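Local coordinates for superoxide dismutase 1 (Perkinsus marinus, PDB 2CW2), which probably destroys superoxide radicals formed in the cell, converting them to hydrogen peroxide and oxygen at a bound iron ion, at residues Thr30-Gln34 with Leu69-Ala73; Leu84-Ile88 with Ala99-Tyr103. One frame throughout, in Å; residues are numbered along the deposited sequence.

Both contacts belong to the helical N-terminal part of the subunit, and their centres lie about 12 Å apart. Interaction 1 ties the loop before helix 51-73 to the C-terminal end of that helix; interaction 2 packs the short helix 84-90 on helix 93-110. They meet chiefly at Leu84, whose CD1 lies 3.7 Å from Phe33 CD1 and equally 3.7 Å from Leu69 CD2, and Phe33 also packs on Ile87, so one apolar core serves both. Interaction 2 is the nearer to the metal: the side chain of Val102 is about 11 Å from the iron, which His57, His105, Asp187 and His191 bind, and about 6 Å from that of His105.

Interaction 1: Thr30-Gln34 with Leu69-Ala73; sequences TGPFQ and LNSIA
Phe33 and Leu69 meet because their first torsions lean the two side chains together: Phe33 carries CG anti to its carbonyl carbon (chi1 -63°), while Leu69 holds CG opposite the backbone N. The leucine thereby lays CD2 over one face of the ring, a CH-pi contact with the methyl 3.8 Å from the Phe33 centroid and displaced toward the rim. Ala73 CB, one helical turn on, sits at the ring edge and also touches Pro32 CD.

Asn70 supplies the polar half. Its amide lies 25° from the plane of the Phe33 ring and grips the backbone of that same residue with both ends. Phe33 N donates to Asn70 OD1 at 2.9 Å, lying in the carbonyl plane on a lone pair. In return Asn70 ND2 reaches Phe33 O, also at 2.9 Å and nearly straight (169°); the acceptor stays close to the amide plane, although the donor is tilted from the carbonyl plane of Phe33. Pro32, which follows a cis peptide bond after Gly31, has its CD 3.2 Å from Asn70 OD1, the two side chains sliding past each other in opposite directions. A water bridges the two backbones as well, donating to both Gly31 O and Asn70 O. Within the loop, Gln34 NE2 donates to Thr30 O at 2.7 Å, tying the two ends of 30-34 together.

The paired bonds fix the rotation of the Asn70 amide and let a side chain satisfy both the N-H and the C=O of one loop residue. The N-terminal loop is thus held to the end of helix 51-73 by polar bonds beside an apolar ring contact.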
ATOM      1  N   THR A  30     -15.382  10.909 -23.195  1.00 37.73           N
ATOM      2  CA  THR A  30     -15.203   9.799 -22.262  1.00 35.26           C
ATOM      3  C   THR A  30     -16.042  10.007 -21.010  1.00 32.23           C
ATOM      4  O   THR A  30     -16.343  11.142 -20.621  1.00 30.99           O
ATOM      5  CB  THR A  30     -13.729   9.573 -21.905  1.00 36.62           C
ATOM      6  OG1 THR A  30     -13.217  10.719 -21.211  1.00 37.51           O
ATOM      7  CG2 THR A  30     -12.875   9.476 -23.176  1.00 37.33           C
ATOM      8  N   GLY A  31     -16.426   8.899 -20.393  1.00 28.02           N
ATOM      9  CA  GLY A  31     -17.414   8.914 -19.343  1.00 23.32           C
ATOM     10  C   GLY A  31     -17.846   7.477 -19.160  1.00 20.34           C
ATOM     11  O   GLY A  31     -17.232   6.569 -19.721  1.00 21.36           O
ATOM     12  N   PRO A  32     -18.908   7.262 -18.404  1.00 17.42           N
ATOM     13  CA  PRO A  32     -19.706   8.342 -17.816  1.00 16.15           C
ATOM     14  C   PRO A  32     -19.149   8.981 -16.538  1.00 15.40           C
ATOM     15  O   PRO A  32     -19.579  10.085 -16.203  1.00 15.47           O
ATOM     16  CB  PRO A  32     -21.014   7.627 -17.478  1.00 16.29           C
ATOM     17  CG  PRO A  32     -20.572   6.263 -17.121  1.00 16.96           C
ATOM     18  CD  PRO A  32     -19.451   5.936 -18.075  1.00 16.53           C
ATOM     19  N   PHE A  33     -18.257   8.308 -15.817  1.00 14.52           N
ATOM     20  CA  PHE A  33     -17.724   8.875 -14.591  1.00 13.96           C
ATOM     21  C   PHE A  33     -16.631   9.866 -14.950  1.00 14.90           C
ATOM     22  O   PHE A  33     -15.957   9.711 -15.975  1.00 14.85           O
ATOM     23  CB  PHE A  33     -17.186   7.768 -13.657  1.00 12.63           C
ATOM     24  CG  PHE A  33     -18.228   6.819 -13.202  1.00 12.11           C
ATOM     25  CD1 PHE A  33     -19.064   7.141 -12.139  1.00 11.80           C
ATOM     26  CD2 PHE A  33     -18.402   5.612 -13.853  1.00 11.67           C
ATOM     27  CE1 PHE A  33     -20.049   6.262 -11.718  1.00 12.40           C
ATOM     28  CE2 PHE A  33     -19.393   4.722 -13.441  1.00 12.29           C
ATOM     29  CZ  PHE A  33     -20.215   5.047 -12.365  1.00 11.72           C
ATOM     30  N   GLN A  34     -16.484  10.908 -14.140  1.00 15.93           N
ATOM     31  CA  GLN A  34     -15.435  11.886 -14.375  1.00 17.43           C
ATOM     32  C   GLN A  34     -14.598  12.093 -13.135  1.00 16.29           C
ATOM     33  O   GLN A  34     -15.027  11.828 -12.011  1.00 17.47           O
ATOM     34  CB  GLN A  34     -16.002  13.238 -14.833  1.00 20.44           C
ATOM     35  CG  GLN A  34     -16.983  13.172 -15.989  1.00 24.44           C
ATOM     36  CD  GLN A  34     -16.349  12.797 -17.325  1.00 27.57           C
ATOM     37  OE1 GLN A  34     -15.181  13.108 -17.590  1.00 30.05           O
ATOM     38  NE2 GLN A  34     -17.135  12.145 -18.186  1.00 29.00           N
ATOM     39  N   LEU A  69     -12.601   2.420 -14.140  1.00 13.91           N
ATOM     40  CA  LEU A  69     -14.029   2.300 -13.817  1.00 13.27           C
ATOM     41  C   LEU A  69     -14.878   2.481 -15.079  1.00 14.06           C
ATOM     42  O   LEU A  69     -15.845   1.737 -15.319  1.00 14.66           O
ATOM     43  CB  LEU A  69     -14.440   3.331 -12.764  1.00 12.52           C
ATOM     44  CG  LEU A  69     -15.893   3.258 -12.287  1.00 12.07           C
ATOM     45  CD1 LEU A  69     -16.171   1.854 -11.771  1.00 11.88           C
ATOM     46  CD2 LEU A  69     -16.216   4.313 -11.213  1.00 11.67           C
ATOM     47  N   ASN A  70     -14.516   3.477 -15.880  1.00 14.30           N
ATOM     48  CA  ASN A  70     -15.223   3.722 -17.133  1.00 14.99           C
ATOM     49  C   ASN A  70     -15.130   2.540 -18.113  1.00 16.54           C
ATOM     50  O   ASN A  70     -16.109   2.198 -18.816  1.00 16.72           O
ATOM     51  CB  ASN A  70     -14.725   5.032 -17.761  1.00 14.57           C
ATOM     52  CG  ASN A  70     -15.442   6.239 -17.193  1.00 14.80           C
ATOM     53  OD1 ASN A  70     -16.558   6.113 -16.677  1.00 14.19           O
ATOM     54  ND2 ASN A  70     -14.822   7.419 -17.299  1.00 14.54           N
ATOM     55  N   SER A  71     -13.964   1.903 -18.127  1.00 17.57           N
ATOM     56  CA  SER A  71     -13.745   0.720 -18.942  1.00 20.28           C
ATOM     57  C   SER A  71     -14.717  -0.385 -18.538  1.00 20.34           C
ATOM     58  O   SER A  71     -15.288  -1.064 -19.391  1.00 19.92           O
ATOM     59  CB  SER A  71     -12.284   0.258 -18.841  1.00 21.80           C
ATOM     60  OG  SER A  71     -11.995  -0.757 -19.795  1.00 26.06           O
ATOM     61  N   ILE A  72     -14.910  -0.551 -17.230  1.00 18.78           N
ATOM     62  CA  ILE A  72     -15.863  -1.527 -16.728  1.00 19.07           C
ATOM     63  C   ILE A  72     -17.291  -1.088 -17.009  1.00 18.99           C
ATOM     64  O   ILE A  72     -18.125  -1.909 -17.418  1.00 18.60           O
ATOM     65  CB  ILE A  72     -15.642  -1.774 -15.227  1.00 18.56           C
ATOM     66  CG1 ILE A  72     -14.317  -2.504 -15.019  1.00 19.13           C
ATOM     67  CG2 ILE A  72     -16.802  -2.579 -14.613  1.00 19.75           C
ATOM     68  CD1 ILE A  72     -13.818  -2.384 -13.643  1.00 20.59           C
ATOM     69  N   ALA A  73     -17.569   0.200 -16.817  1.00 18.83           N
ATOM     70  CA  ALA A  73     -18.912   0.743 -17.061  1.00 20.46           C
ATOM     71  C   ALA A  73     -19.349   0.506 -18.504  1.00 21.15           C
ATOM     72  O   ALA A  73     -20.531   0.260 -18.769  1.00 21.71           O
ATOM     73  CB  ALA A  73     -18.963   2.243 -16.731  1.00 20.65           C
TER
HETATM   74  O   HOH W   1     -17.781   3.828 -20.349  1.00 24.16           O

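Interaction 2: Leu84-Ile88 with Ala99-Tyr103; sequences LEQII and AAQVY
The ring of Tyr103 is met at its edge by Glu85, whose OE2 lies near the ring plane and 3.7 Å from CE1 of Tyr103; the carboxylate itself is turned 61° from the ring. A water lying in the ring plane at the hydroxyl edge joins the two groups. It donates to Glu85 OE2 and stands 2.7 Å from Tyr103 OH, so carboxylate and phenol are coupled without a direct bond. Ile88 CD1 comes obliquely to the ring, 3.7 Å from Tyr103 CB, the two side chains crossing at about a right angle. The CA-CB bond of Tyr103 points toward 84-88, and CG, anti to the backbone N (chi1 -178°), continues the side chain to Glu85. Outside the two segments, Asn174 and Ile176 also touch this side chain.

Away from the ring the interface is apolar. Leu84 spreads its branches along helix 93-110: CD2 meets Val102 CG1 at 3.6 Å, the side chains again roughly perpendicular, while CD1 faces Ala99 CB. Ala99 points toward the partner helix and is pressed by Ile87, whose CG2 comes within 3.4 Å of Ala99 CB, tighter than usual van der Waals contact. Next to it, Ile88 CG1 lies over the backbone of Ala100, 3.8 Å from its CA. The small alanines let the backbones close in, with Leu84 CA and Ala99 CA 5.3 Å apart.

The segment axes come within 8.9 Å of each other with an angle of 132° between their N-to-C directions, an oblique crossing. This is a helix-helix pair within the alpha-hairpin domain of iron/manganese superoxide dismutases; helix 93-110 also carries the iron ligand His105, whose ND1 is hydrogen-bonded to Gln101 O.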
ATOM      1  N   LEU A  84     -21.326   6.298  -7.467  1.00 14.44           N
ATOM      2  CA  LEU A  84     -20.155   5.782  -6.763  1.00 15.75           C
ATOM      3  C   LEU A  84     -20.571   5.189  -5.425  1.00 14.88           C
ATOM      4  O   LEU A  84     -20.139   4.101  -5.061  1.00 14.63           O
ATOM      5  CB  LEU A  84     -19.208   6.934  -6.502  1.00 15.12           C
ATOM      6  CG  LEU A  84     -17.951   7.134  -7.350  1.00 16.88           C
ATOM      7  CD1 LEU A  84     -17.906   6.459  -8.725  1.00 14.77           C
ATOM      8  CD2 LEU A  84     -17.540   8.611  -7.377  1.00 15.41           C
ATOM      9  N   GLU A  85     -21.406   5.926  -4.695  1.00 14.54           N
ATOM     10  CA  GLU A  85     -21.899   5.507  -3.382  1.00 15.69           C
ATOM     11  C   GLU A  85     -22.674   4.199  -3.446  1.00 14.48           C
ATOM     12  O   GLU A  85     -22.582   3.375  -2.537  1.00 13.44           O
ATOM     13  CB  GLU A  85     -22.814   6.590  -2.801  1.00 18.00           C
ATOM     14  CG  GLU A  85     -22.079   7.723  -2.104  1.00 20.93           C
ATOM     15  CD  GLU A  85     -22.204   9.029  -2.851  1.00 22.81           C
ATOM     16  OE1 GLU A  85     -22.326   8.979  -4.098  1.00 26.00           O
ATOM     17  OE2 GLU A  85     -22.193  10.097  -2.199  1.00 22.83           O
ATOM     18  N   GLN A  86     -23.454   4.005  -4.507  1.00 14.28           N
ATOM     19  CA  GLN A  86     -24.190   2.737  -4.634  1.00 14.42           C
ATOM     20  C   GLN A  86     -23.240   1.576  -4.915  1.00 13.35           C
ATOM     21  O   GLN A  86     -23.464   0.446  -4.459  1.00 12.99           O
ATOM     22  CB  GLN A  86     -25.272   2.832  -5.716  1.00 15.50           C
ATOM     23  CG  GLN A  86     -26.454   3.688  -5.295  1.00 16.12           C
ATOM     24  CD  GLN A  86     -27.367   4.038  -6.443  1.00 18.34           C
ATOM     25  OE1 GLN A  86     -26.909   4.246  -7.569  1.00 18.31           O
ATOM     26  NE2 GLN A  86     -28.679   4.107  -6.164  1.00 19.60           N
ATOM     27  N   ILE A  87     -22.188   1.840  -5.685  1.00 13.28           N
ATOM     28  CA  ILE A  87     -21.202   0.797  -5.951  1.00 13.00           C
ATOM     29  C   ILE A  87     -20.422   0.473  -4.664  1.00 12.55           C
ATOM     30  O   ILE A  87     -20.095  -0.693  -4.367  1.00 13.86           O
ATOM     31  CB  ILE A  87     -20.234   1.228  -7.091  1.00 12.86           C
ATOM     32  CG1 ILE A  87     -21.011   1.532  -8.389  1.00 12.61           C
ATOM     33  CG2 ILE A  87     -19.157   0.184  -7.293  1.00 12.55           C
ATOM     34  CD1 ILE A  87     -20.155   2.175  -9.516  1.00 13.82           C
ATOM     35  N   ILE A  88     -20.110   1.506  -3.906  1.00 11.86           N
ATOM     36  CA  ILE A  88     -19.463   1.311  -2.621  1.00 10.82           C
ATOM     37  C   ILE A  88     -20.321   0.408  -1.726  1.00 11.39           C
ATOM     38  O   ILE A  88     -19.811  -0.469  -1.029  1.00 10.43           O
ATOM     39  CB  ILE A  88     -19.163   2.687  -1.968  1.00 11.43           C
ATOM     40  CG1 ILE A  88     -18.013   3.375  -2.727  1.00 10.94           C
ATOM     41  CG2 ILE A  88     -18.786   2.497  -0.523  1.00 10.45           C
ATOM     42  CD1 ILE A  88     -17.889   4.904  -2.500  1.00 12.50           C
ATOM     43  N   ALA A  99     -14.493   2.248  -7.679  1.00 11.71           N
ATOM     44  CA  ALA A  99     -15.465   3.280  -7.318  1.00 11.30           C
ATOM     45  C   ALA A  99     -15.129   3.911  -5.966  1.00 11.05           C
ATOM     46  O   ALA A  99     -15.187   5.151  -5.794  1.00 11.26           O
ATOM     47  CB  ALA A  99     -16.860   2.692  -7.296  1.00 12.26           C
ATOM     48  N   ALA A 100     -14.777   3.058  -5.007  1.00 10.96           N
ATOM     49  CA  ALA A 100     -14.365   3.499  -3.677  1.00 10.38           C
ATOM     50  C   ALA A 100     -13.172   4.449  -3.772  1.00 10.71           C
ATOM     51  O   ALA A 100     -13.200   5.555  -3.213  1.00  9.36           O
ATOM     52  CB  ALA A 100     -14.037   2.290  -2.778  1.00  8.77           C
ATOM     53  N   GLN A 101     -12.150   4.050  -4.528  1.00 10.97           N
ATOM     54  CA  GLN A 101     -10.958   4.883  -4.661  1.00 10.69           C
ATOM     55  C   GLN A 101     -11.260   6.205  -5.358  1.00 10.79           C
ATOM     56  O   GLN A 101     -10.699   7.229  -4.993  1.00 11.05           O
ATOM     57  CB  GLN A 101      -9.834   4.131  -5.372  1.00 11.82           C
ATOM     58  CG  GLN A 101      -9.162   3.094  -4.494  1.00 11.79           C
ATOM     59  CD  GLN A 101      -8.371   3.729  -3.355  1.00 12.83           C
ATOM     60  OE1 GLN A 101      -8.945   4.080  -2.346  1.00 12.49           O
ATOM     61  NE2 GLN A 101      -7.055   3.845  -3.517  1.00 12.75           N
ATOM     62  N   VAL A 102     -12.168   6.204  -6.337  1.00  9.21           N
ATOM     63  CA  VAL A 102     -12.507   7.452  -7.002  1.00  9.96           C
ATOM     64  C   VAL A 102     -13.145   8.395  -5.970  1.00 10.10           C
ATOM     65  O   VAL A 102     -12.749   9.553  -5.854  1.00 10.32           O
ATOM     66  CB  VAL A 102     -13.473   7.238  -8.194  1.00 10.79           C
ATOM     67  CG1 VAL A 102     -14.119   8.584  -8.643  1.00 11.93           C
ATOM     68  CG2 VAL A 102     -12.770   6.589  -9.359  1.00 10.28           C
ATOM     69  N   TYR A 103     -14.131   7.899  -5.223  1.00  8.41           N
ATOM     70  CA  TYR A 103     -14.762   8.699  -4.157  1.00  9.07           C
ATOM     71  C   TYR A 103     -13.750   9.145  -3.088  1.00  9.48           C
ATOM     72  O   TYR A 103     -13.732  10.313  -2.664  1.00  8.06           O
ATOM     73  CB  TYR A 103     -15.885   7.903  -3.476  1.00  9.01           C
ATOM     74  CG  TYR A 103     -16.622   8.678  -2.406  1.00 10.61           C
ATOM     75  CD1 TYR A 103     -17.893   9.199  -2.657  1.00 11.55           C
ATOM     76  CD2 TYR A 103     -16.056   8.890  -1.147  1.00 11.57           C
ATOM     77  CE1 TYR A 103     -18.575   9.933  -1.693  1.00 12.28           C
ATOM     78  CE2 TYR A 103     -16.725   9.623  -0.167  1.00 11.34           C
ATOM     79  CZ  TYR A 103     -17.993  10.137  -0.458  1.00 12.76           C
ATOM     80  OH  TYR A 103     -18.674  10.860   0.492  1.00 12.42           O
TER
HETATM   81  O   HOH W   2     -21.255  11.253   0.015  1.00 21.93           O